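Long-range contacts in 3-oxoacyl-[acyl-carrier-protein] synthase, mitochondrial (Arabidopsis thaliana, PDB 2IX4), which catalyses the condensation steps of mitochondrial fatty acid synthesis, adding two carbons from malonyl-ACP to a growing acyl chain: residues 90-95 against 204-209; 94-99 against 252-257; 62-67 against 248-253. One frame throughout, in Å; residues are numbered along the deposited sequence.

In the fold
Contacts 1 and 2 pack successive turns of helix 87-102 on strands 200-207 and 251-259, antiparallel neighbours in the central sheet; their centres are about 9 Å apart. Beneath the helix, Ser252 OG lies 2.8 Å from Gly205 O. Contact 3 brings residues 62-67 alongside the approach to strand 251-259 and meets contact 1 where Tyr91 OH lies 2.7 Å from Glu250 OE1. Contact 1 lies nearest the pocket: the Glu207 side chain is about 3 Å from bound hexanoic acid at nearest approach. In contact 3, Gly249 is about 6 Å from the side chain of His359, a predicted active-site residue. Contact 2 is remote, the Ser252 side chain being about 13 Å from the ligand.

Contact 1: 90-95 against 204-209; sequences GYAVCA and GGTESS
Helix 87-102 packs on strand 200-207 of the central sheet of this thiolase-like fold, here on the strand end that carries Glu207 of the hexanoic acid pocket. The short axes pass 7.8 Å apart at 142°, so helix and strand run roughly antiparallel. Ala92 faces Thr206, and their CB atoms meet at 3.9 Å. With Thr206 OG1 anti to its own N (chi1 -178°), the hydroxyl sits 3.6 Å from Tyr91 CB, near the ring plane, and hydrogen-bonds to Phe88 O in the preceding helical turn. The Tyr91 ring reaches along the strand end. Its edge receives Glu207 O in the ring plane, 3.6 Å from CD1, and Ser208 OG approaches obliquely, 3.5 Å from CE1. No hydrogen bond joins the two segments directly; Tyr91 OH and Ser208 OG both bond to Glu250 OE1, and Tyr91 OH also to Tyr67 OH. The Glu207 CB points away from the helix; its carboxylate oxygens bond to Gly362 N (OE1) and Ile124 N (OE2). The chemistry thus divides: methyl packing and contacts of the tyrosine with hydroxyl and carbonyl oxygens seat the strand against the helix, while the carboxylate, held by backbone N-H groups, belongs to the acyl pocket.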
loop_
_atom_site.group_PDB
_atom_site.type_symbol
_atom_site.label_atom_id
_atom_site.label_comp_id
_atom_site.label_asym_id
_atom_site.label_seq_id
_atom_site.Cartn_x
_atom_site.Cartn_y
_atom_site.Cartn_z
ATOM N N GLY A 90 -16.006 4.978 -0.716
ATOM C CA GLY A 90 -17.094 5.796 -0.173
ATOM C C GLY A 90 -16.978 6.060 1.319
ATOM O O GLY A 90 -17.282 7.164 1.785
ATOM N N TYR A 91 -16.542 5.046 2.068
ATOM C CA TYR A 91 -16.318 5.183 3.511
ATOM C C TYR A 91 -15.253 6.237 3.807
ATOM O O TYR A 91 -15.437 7.085 4.682
ATOM C CB TYR A 91 -15.902 3.848 4.142
ATOM C CG TYR A 91 -16.962 2.765 4.167
ATOM C CD1 TYR A 91 -16.605 1.438 4.391
ATOM C CD2 TYR A 91 -18.314 3.058 3.961
ATOM C CE1 TYR A 91 -17.555 0.436 4.421
ATOM C CE2 TYR A 91 -19.277 2.054 3.982
ATOM C CZ TYR A 91 -18.887 0.745 4.212
ATOM O OH TYR A 91 -19.820 -0.263 4.236
ATOM N N ALA A 92 -14.152 6.173 3.060
ATOM C CA ALA A 92 -13.025 7.084 3.229
ATOM C C ALA A 92 -13.411 8.514 2.886
ATOM O O ALA A 92 -13.047 9.439 3.603
ATOM C CB ALA A 92 -11.846 6.633 2.384
ATOM N N VAL A 93 -14.149 8.689 1.794
ATOM C CA VAL A 93 -14.593 10.019 1.377
ATOM C C VAL A 93 -15.536 10.606 2.426
ATOM O O VAL A 93 -15.405 11.772 2.797
ATOM C CB VAL A 93 -15.234 10.006 -0.038
ATOM C CG1 VAL A 93 -15.846 11.368 -0.382
ATOM C CG2 VAL A 93 -14.195 9.621 -1.083
ATOM N N CYS A 94 -16.467 9.784 2.910
ATOM C CA CYS A 94 -17.389 10.175 3.981
ATOM C C CYS A 94 -16.633 10.646 5.229
ATOM O O CYS A 94 -16.902 11.728 5.757
ATOM C CB CYS A 94 -18.322 9.008 4.332
ATOM S SG CYS A 94 -19.488 9.352 5.663
ATOM N N ALA A 95 -15.683 9.828 5.677
ATOM C CA ALA A 95 -14.865 10.140 6.847
ATOM C C ALA A 95 -13.958 11.351 6.623
ATOM O O ALA A 95 -13.794 12.181 7.523
ATOM C CB ALA A 95 -14.045 8.924 7.259
ATOM N N GLY A 204 -5.418 8.138 6.960
ATOM C CA GLY A 204 -6.152 7.118 7.691
ATOM C C GLY A 204 -6.263 5.788 6.974
ATOM O O GLY A 204 -5.361 5.374 6.243
ATOM N N GLY A 205 -7.385 5.116 7.192
ATOM C CA GLY A 205 -7.592 3.776 6.669
ATOM C C GLY A 205 -9.046 3.522 6.351
ATOM O O GLY A 205 -9.941 4.166 6.905
ATOM N N THR A 206 -9.280 2.583 5.442
ATOM C CA THR A 206 -10.633 2.201 5.069
ATOM C C THR A 206 -10.692 0.725 4.700
ATOM O O THR A 206 -9.704 0.153 4.240
ATOM C CB THR A 206 -11.203 3.084 3.927
ATOM O OG1 THR A 206 -12.552 2.692 3.647
ATOM C CG2 THR A 206 -10.358 2.978 2.652
ATOM N N GLU A 207 -11.848 0.113 4.928
ATOM C CA GLU A 207 -12.058 -1.284 4.570
ATOM C C GLU A 207 -13.537 -1.604 4.480
ATOM O O GLU A 207 -14.329 -1.196 5.327
ATOM C CB GLU A 207 -11.394 -2.227 5.574
ATOM C CG GLU A 207 -11.062 -3.605 4.996
ATOM C CD GLU A 207 -9.754 -3.608 4.228
ATOM O OE1 GLU A 207 -8.694 -3.501 4.875
ATOM O OE2 GLU A 207 -9.781 -3.717 2.982
ATOM N N SER A 208 -13.897 -2.327 3.430
ATOM C CA SER A 208 -15.235 -2.868 3.286
ATOM C C SER A 208 -15.090 -4.253 2.702
ATOM O O SER A 208 -15.259 -4.461 1.500
ATOM C CB SER A 208 -16.086 -1.991 2.382
ATOM O OG SER A 208 -17.431 -2.426 2.425
ATOM N N SER A 209 -14.758 -5.198 3.567
ATOM C CA SER A 209 -14.420 -6.539 3.130
ATOM C C SER A 209 -15.316 -7.600 3.772
ATOM O O SER A 209 -14.871 -8.715 4.038
ATOM C CB SER A 209 -12.939 -6.815 3.414
ATOM O OG SER A 209 -12.410 -7.739 2.480
#

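Contact 2: 94-99 against 252-257; sequences CAADEA and SGVIVL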
loop_
_atom_site.group_PDB
_atom_site.type_symbol
_atom_site.label_atom_id
_atom_site.label_comp_id
_atom_site.label_asym_id
_atom_site.label_seq_id
_atom_site.Cartn_x
_atom_site.Cartn_y
_atom_site.Cartn_z
ATOM N N CYS A 94 -16.467 9.784 2.910
ATOM C CA CYS A 94 -17.389 10.175 3.981
ATOM C C CYS A 94 -16.633 10.646 5.229
ATOM O O CYS A 94 -16.902 11.728 5.757
ATOM C CB CYS A 94 -18.322 9.008 4.332
ATOM S SG CYS A 94 -19.488 9.352 5.663
ATOM N N ALA A 95 -15.683 9.828 5.677
ATOM C CA ALA A 95 -14.865 10.140 6.847
ATOM C C ALA A 95 -13.958 11.351 6.623
ATOM O O ALA A 95 -13.794 12.181 7.523
ATOM C CB ALA A 95 -14.045 8.924 7.259
ATOM N N ALA A 96 -13.376 11.448 5.426
ATOM C CA ALA A 96 -12.494 12.563 5.085
ATOM C C ALA A 96 -13.250 13.883 5.081
ATOM O O ALA A 96 -12.724 14.899 5.531
ATOM C CB ALA A 96 -11.813 12.335 3.747
ATOM N N ASP A 97 -14.486 13.856 4.586
ATOM C CA ASP A 97 -15.334 15.047 4.551
ATOM C C ASP A 97 -15.654 15.564 5.951
ATOM O O ASP A 97 -15.666 16.778 6.183
ATOM C CB ASP A 97 -16.633 14.768 3.796
ATOM C CG ASP A 97 -17.385 16.039 3.448
ATOM O OD1 ASP A 97 -18.456 16.277 4.046
ATOM O OD2 ASP A 97 -16.892 16.808 2.591
ATOM N N GLU A 98 -15.926 14.642 6.872
ATOM C CA GLU A 98 -16.172 14.992 8.270
ATOM C C GLU A 98 -14.917 15.578 8.914
ATOM O O GLU A 98 -14.980 16.626 9.560
ATOM C CB GLU A 98 -16.659 13.776 9.067
ATOM C CG GLU A 98 -17.026 14.101 10.513
ATOM C CD GLU A 98 -17.210 12.873 11.395
ATOM O OE1 GLU A 98 -17.094 11.729 10.898
ATOM O OE2 GLU A 98 -17.476 13.064 12.598
ATOM N N ALA A 99 -13.785 14.895 8.732
ATOM C CA ALA A 99 -12.500 15.343 9.271
ATOM C C ALA A 99 -12.109 16.743 8.789
ATOM O O ALA A 99 -11.704 17.587 9.587
ATOM C CB ALA A 99 -11.400 14.332 8.942
ATOM N N SER A 252 -14.189 3.259 8.158
ATOM C CA SER A 252 -13.055 4.125 7.861
ATOM C C SER A 252 -12.784 5.082 9.007
ATOM O O SER A 252 -13.707 5.533 9.687
ATOM C CB SER A 252 -13.309 4.929 6.579
ATOM O OG SER A 252 -12.180 5.720 6.235
ATOM N N GLY A 253 -11.507 5.382 9.204
ATOM C CA GLY A 253 -11.082 6.438 10.108
ATOM C C GLY A 253 -10.154 7.362 9.349
ATOM O O GLY A 253 -9.217 6.910 8.690
ATOM N N VAL A 254 -10.434 8.656 9.414
ATOM C CA VAL A 254 -9.613 9.648 8.736
ATOM C C VAL A 254 -9.355 10.824 9.674
ATOM O O VAL A 254 -10.277 11.328 10.327
ATOM C CB VAL A 254 -10.271 10.132 7.410
ATOM C CG1 VAL A 254 -9.510 11.309 6.822
ATOM C CG2 VAL A 254 -10.350 8.993 6.388
ATOM N N ILE A 255 -8.094 11.241 9.750
ATOM C CA ILE A 255 -7.725 12.431 10.517
ATOM C C ILE A 255 -7.056 13.480 9.639
ATOM O O ILE A 255 -6.500 13.161 8.582
ATOM C CB ILE A 255 -6.803 12.102 11.729
ATOM C CG1 ILE A 255 -5.473 11.493 11.269
ATOM C CG2 ILE A 255 -7.521 11.187 12.709
ATOM C CD1 ILE A 255 -4.485 11.226 12.394
ATOM N N VAL A 256 -7.130 14.734 10.078
ATOM C CA VAL A 256 -6.370 15.807 9.459
ATOM C C VAL A 256 -5.138 16.056 10.320
ATOM O O VAL A 256 -5.244 16.468 11.478
ATOM C CB VAL A 256 -7.198 17.104 9.294
ATOM C CG1 VAL A 256 -6.335 18.228 8.730
ATOM C CG2 VAL A 256 -8.396 16.859 8.387
ATOM N N LEU A 257 -3.975 15.756 9.754
ATOM C CA LEU A 257 -2.701 16.070 10.369
ATOM C C LEU A 257 -2.194 17.369 9.767
ATOM O O LEU A 257 -2.374 17.612 8.572
ATOM C CB LEU A 257 -1.693 14.960 10.088
ATOM C CG LEU A 257 -1.927 13.576 10.689
ATOM C CD1 LEU A 257 -1.147 12.542 9.903
ATOM C CD2 LEU A 257 -1.532 13.553 12.166
#
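Ser252 meets helix 87-102 through its side chain, OG standing 3.8 Å from Ala95 CB. That hydroxyl hydrogen-bonds to Gly205 O on the neighbouring strand, so it offers Ala95 a packing surface while its polar partner lies in the sheet. Val254, two residues on, enters between Ala95, Ala96 and Ala99. Its CG1, anti to the backbone N (chi1 172°), lies 3.7 Å from Ala96 CA and also touches the methyls of Ala96 and Ala99; CG2, beside the backbone N, points to Ala95 CB, at 3.8 Å. The two branches lie side by side against the helix, CG1 on Ala96 and Ala99, CG2 on Ala95. Replacing this valine by alanine removes both branches and would probably open a gap beside Ala95, Ala96 and Ala99. The Val254 carbonyl contributes as well, its O lying 3.5 Å from Ala99 CB. Ile255 turns its side chain to the other face of the sheet, against Ile186 of helix 181-195. At Val256, CG2 reaches Ala99 O at 3.6 Å and Ala99 CB at 4.0 Å. The short axes approach to 7.2 Å at 30°, and three alanines form the helix side of the interface. With no hydrogen bond across it, this buried contact rests largely on alanine methyls against the two valines, with the Ser252 hydroxyl and two backbone oxygens also touching.

Contact 3: 62-67 against 248-253; sequences AAFVPY and IGEGSG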
loop_
_atom_site.group_PDB
_atom_site.type_symbol
_atom_site.label_atom_id
_atom_site.label_comp_id
_atom_site.label_asym_id
_atom_site.label_seq_id
_atom_site.Cartn_x
_atom_site.Cartn_y
_atom_site.Cartn_z
ATOM N N ALA A 62 -20.472 -10.519 12.071
ATOM C CA ALA A 62 -19.685 -9.414 11.528
ATOM C C ALA A 62 -20.185 -8.080 12.072
ATOM O O ALA A 62 -21.303 -7.992 12.581
ATOM C CB ALA A 62 -19.719 -9.424 9.995
ATOM N N ALA A 63 -19.347 -7.051 11.965
ATOM C CA ALA A 63 -19.701 -5.714 12.431
ATOM C C ALA A 63 -19.899 -4.779 11.249
ATOM O O ALA A 63 -18.957 -4.493 10.514
ATOM C CB ALA A 63 -18.632 -5.187 13.353
ATOM N N PHE A 64 -21.128 -4.294 11.088
ATOM C CA PHE A 64 -21.539 -3.570 9.886
ATOM C C PHE A 64 -21.739 -2.080 10.115
ATOM O O PHE A 64 -22.299 -1.666 11.130
ATOM C CB PHE A 64 -22.860 -4.138 9.349
ATOM C CG PHE A 64 -22.768 -5.555 8.852
ATOM C CD1 PHE A 64 -22.999 -6.622 9.713
ATOM C CD2 PHE A 64 -22.475 -5.818 7.519
ATOM C CE1 PHE A 64 -22.925 -7.938 9.258
ATOM C CE2 PHE A 64 -22.402 -7.127 7.054
ATOM C CZ PHE A 64 -22.623 -8.190 7.930
ATOM N N VAL A 65 -21.305 -1.282 9.145
ATOM C CA VAL A 65 -21.666 0.131 9.094
ATOM C C VAL A 65 -23.178 0.238 8.854
ATOM O O VAL A 65 -23.697 -0.391 7.932
ATOM C CB VAL A 65 -20.899 0.859 7.961
ATOM C CG1 VAL A 65 -21.523 2.222 7.663
ATOM C CG2 VAL A 65 -19.420 0.991 8.312
ATOM N N PRO A 66 -23.889 1.021 9.693
ATOM C CA PRO A 66 -25.313 1.254 9.449
ATOM C C PRO A 66 -25.558 2.211 8.278
ATOM O O PRO A 66 -25.061 3.343 8.281
ATOM C CB PRO A 66 -25.804 1.866 10.766
ATOM C CG PRO A 66 -24.614 2.519 11.346
ATOM C CD PRO A 66 -23.419 1.710 10.911
ATOM N N TYR A 67 -26.313 1.740 7.290
ATOM C CA TYR A 67 -26.666 2.535 6.114
ATOM C C TYR A 67 -28.006 3.219 6.328
ATOM O O TYR A 67 -28.850 2.713 7.063
ATOM C CB TYR A 67 -26.756 1.642 4.872
ATOM C CG TYR A 67 -25.433 1.258 4.233
ATOM C CD1 TYR A 67 -25.239 1.402 2.859
ATOM C CD2 TYR A 67 -24.386 0.734 4.991
ATOM C CE1 TYR A 67 -24.033 1.043 2.261
ATOM C CE2 TYR A 67 -23.178 0.376 4.401
ATOM C CZ TYR A 67 -23.011 0.533 3.036
ATOM O OH TYR A 67 -21.816 0.178 2.447
ATOM N N ILE A 248 -14.826 -9.921 11.745
ATOM C CA ILE A 248 -14.562 -8.961 10.674
ATOM C C ILE A 248 -15.510 -7.776 10.809
ATOM O O ILE A 248 -16.711 -7.952 11.003
ATOM C CB ILE A 248 -14.695 -9.591 9.252
ATOM C CG1 ILE A 248 -13.678 -10.714 9.052
ATOM C CG2 ILE A 248 -14.468 -8.547 8.160
ATOM C CD1 ILE A 248 -13.784 -11.416 7.705
ATOM N N GLY A 249 -14.949 -6.575 10.735
ATOM C CA GLY A 249 -15.735 -5.346 10.734
ATOM C C GLY A 249 -15.412 -4.526 9.501
ATOM O O GLY A 249 -14.564 -4.910 8.704
ATOM N N GLU A 250 -16.085 -3.390 9.347
ATOM C CA GLU A 250 -15.865 -2.514 8.199
ATOM C C GLU A 250 -15.988 -1.049 8.606
ATOM O O GLU A 250 -16.623 -0.727 9.610
ATOM C CB GLU A 250 -16.874 -2.825 7.086
ATOM C CG GLU A 250 -18.329 -2.634 7.514
ATOM C CD GLU A 250 -19.315 -2.673 6.366
ATOM O OE1 GLU A 250 -18.889 -2.624 5.190
ATOM O OE2 GLU A 250 -20.531 -2.747 6.642
ATOM N N GLY A 251 -15.380 -0.170 7.818
ATOM C CA GLY A 251 -15.537 1.271 8.016
ATOM C C GLY A 251 -14.293 2.042 7.640
ATOM O O GLY A 251 -13.441 1.546 6.901
ATOM N N SER A 252 -14.189 3.259 8.158
ATOM C CA SER A 252 -13.055 4.125 7.861
ATOM C C SER A 252 -12.784 5.082 9.007
ATOM O O SER A 252 -13.707 5.533 9.687
ATOM C CB SER A 252 -13.309 4.929 6.579
ATOM O OG SER A 252 -12.180 5.720 6.235
ATOM N N GLY A 253 -11.507 5.382 9.204
ATOM C CA GLY A 253 -11.082 6.438 10.108
ATOM C C GLY A 253 -10.154 7.362 9.349
ATOM O O GLY A 253 -9.217 6.910 8.690
#
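The Phe64 ring and the Glu250 carboxylate stand nearly perpendicular, their planes 86° apart, with OE2 approaching the ring obliquely at 3.7 Å from CD2. The ring also makes a cation-pi contact with Arg33, and the Tyr67 ring has Val65 O at its edge, in plane. Glu250 OE2 accepts a hydrogen bond from Val65 N at 3.0 Å, on the anti side and 31° out of the carboxylate plane. The carboxylate has three hydrogen-bond partners, Val65 N at OE2 and the Tyr91 and Ser208 hydroxyls at OE1, which would hold its rotation. Glu250 CG lies between its backbone N and carbonyl carbon, and the chain then extends to bring OE2 to Val65. Val65 crosses this side chain at about a right angle, its CG2 3.5 Å from Glu250 O, a buried oxygen with no hydrogen-bond partner in the model. Further back, Ala63 N donates to Ile248 O at 2.9 Å, whereas Glu250 N to Ala63 O is weak at 3.3 Å. The chains thus run alongside, 6° apart in direction, on one good backbone bond, a weak one and the carboxylate bond. They join strand 61-63 and its loop to the chain entering central strand 251-259, where Gly249, about 6 Å from the side chain of predicted active-site His359, shares a backbone hydrogen bond with it.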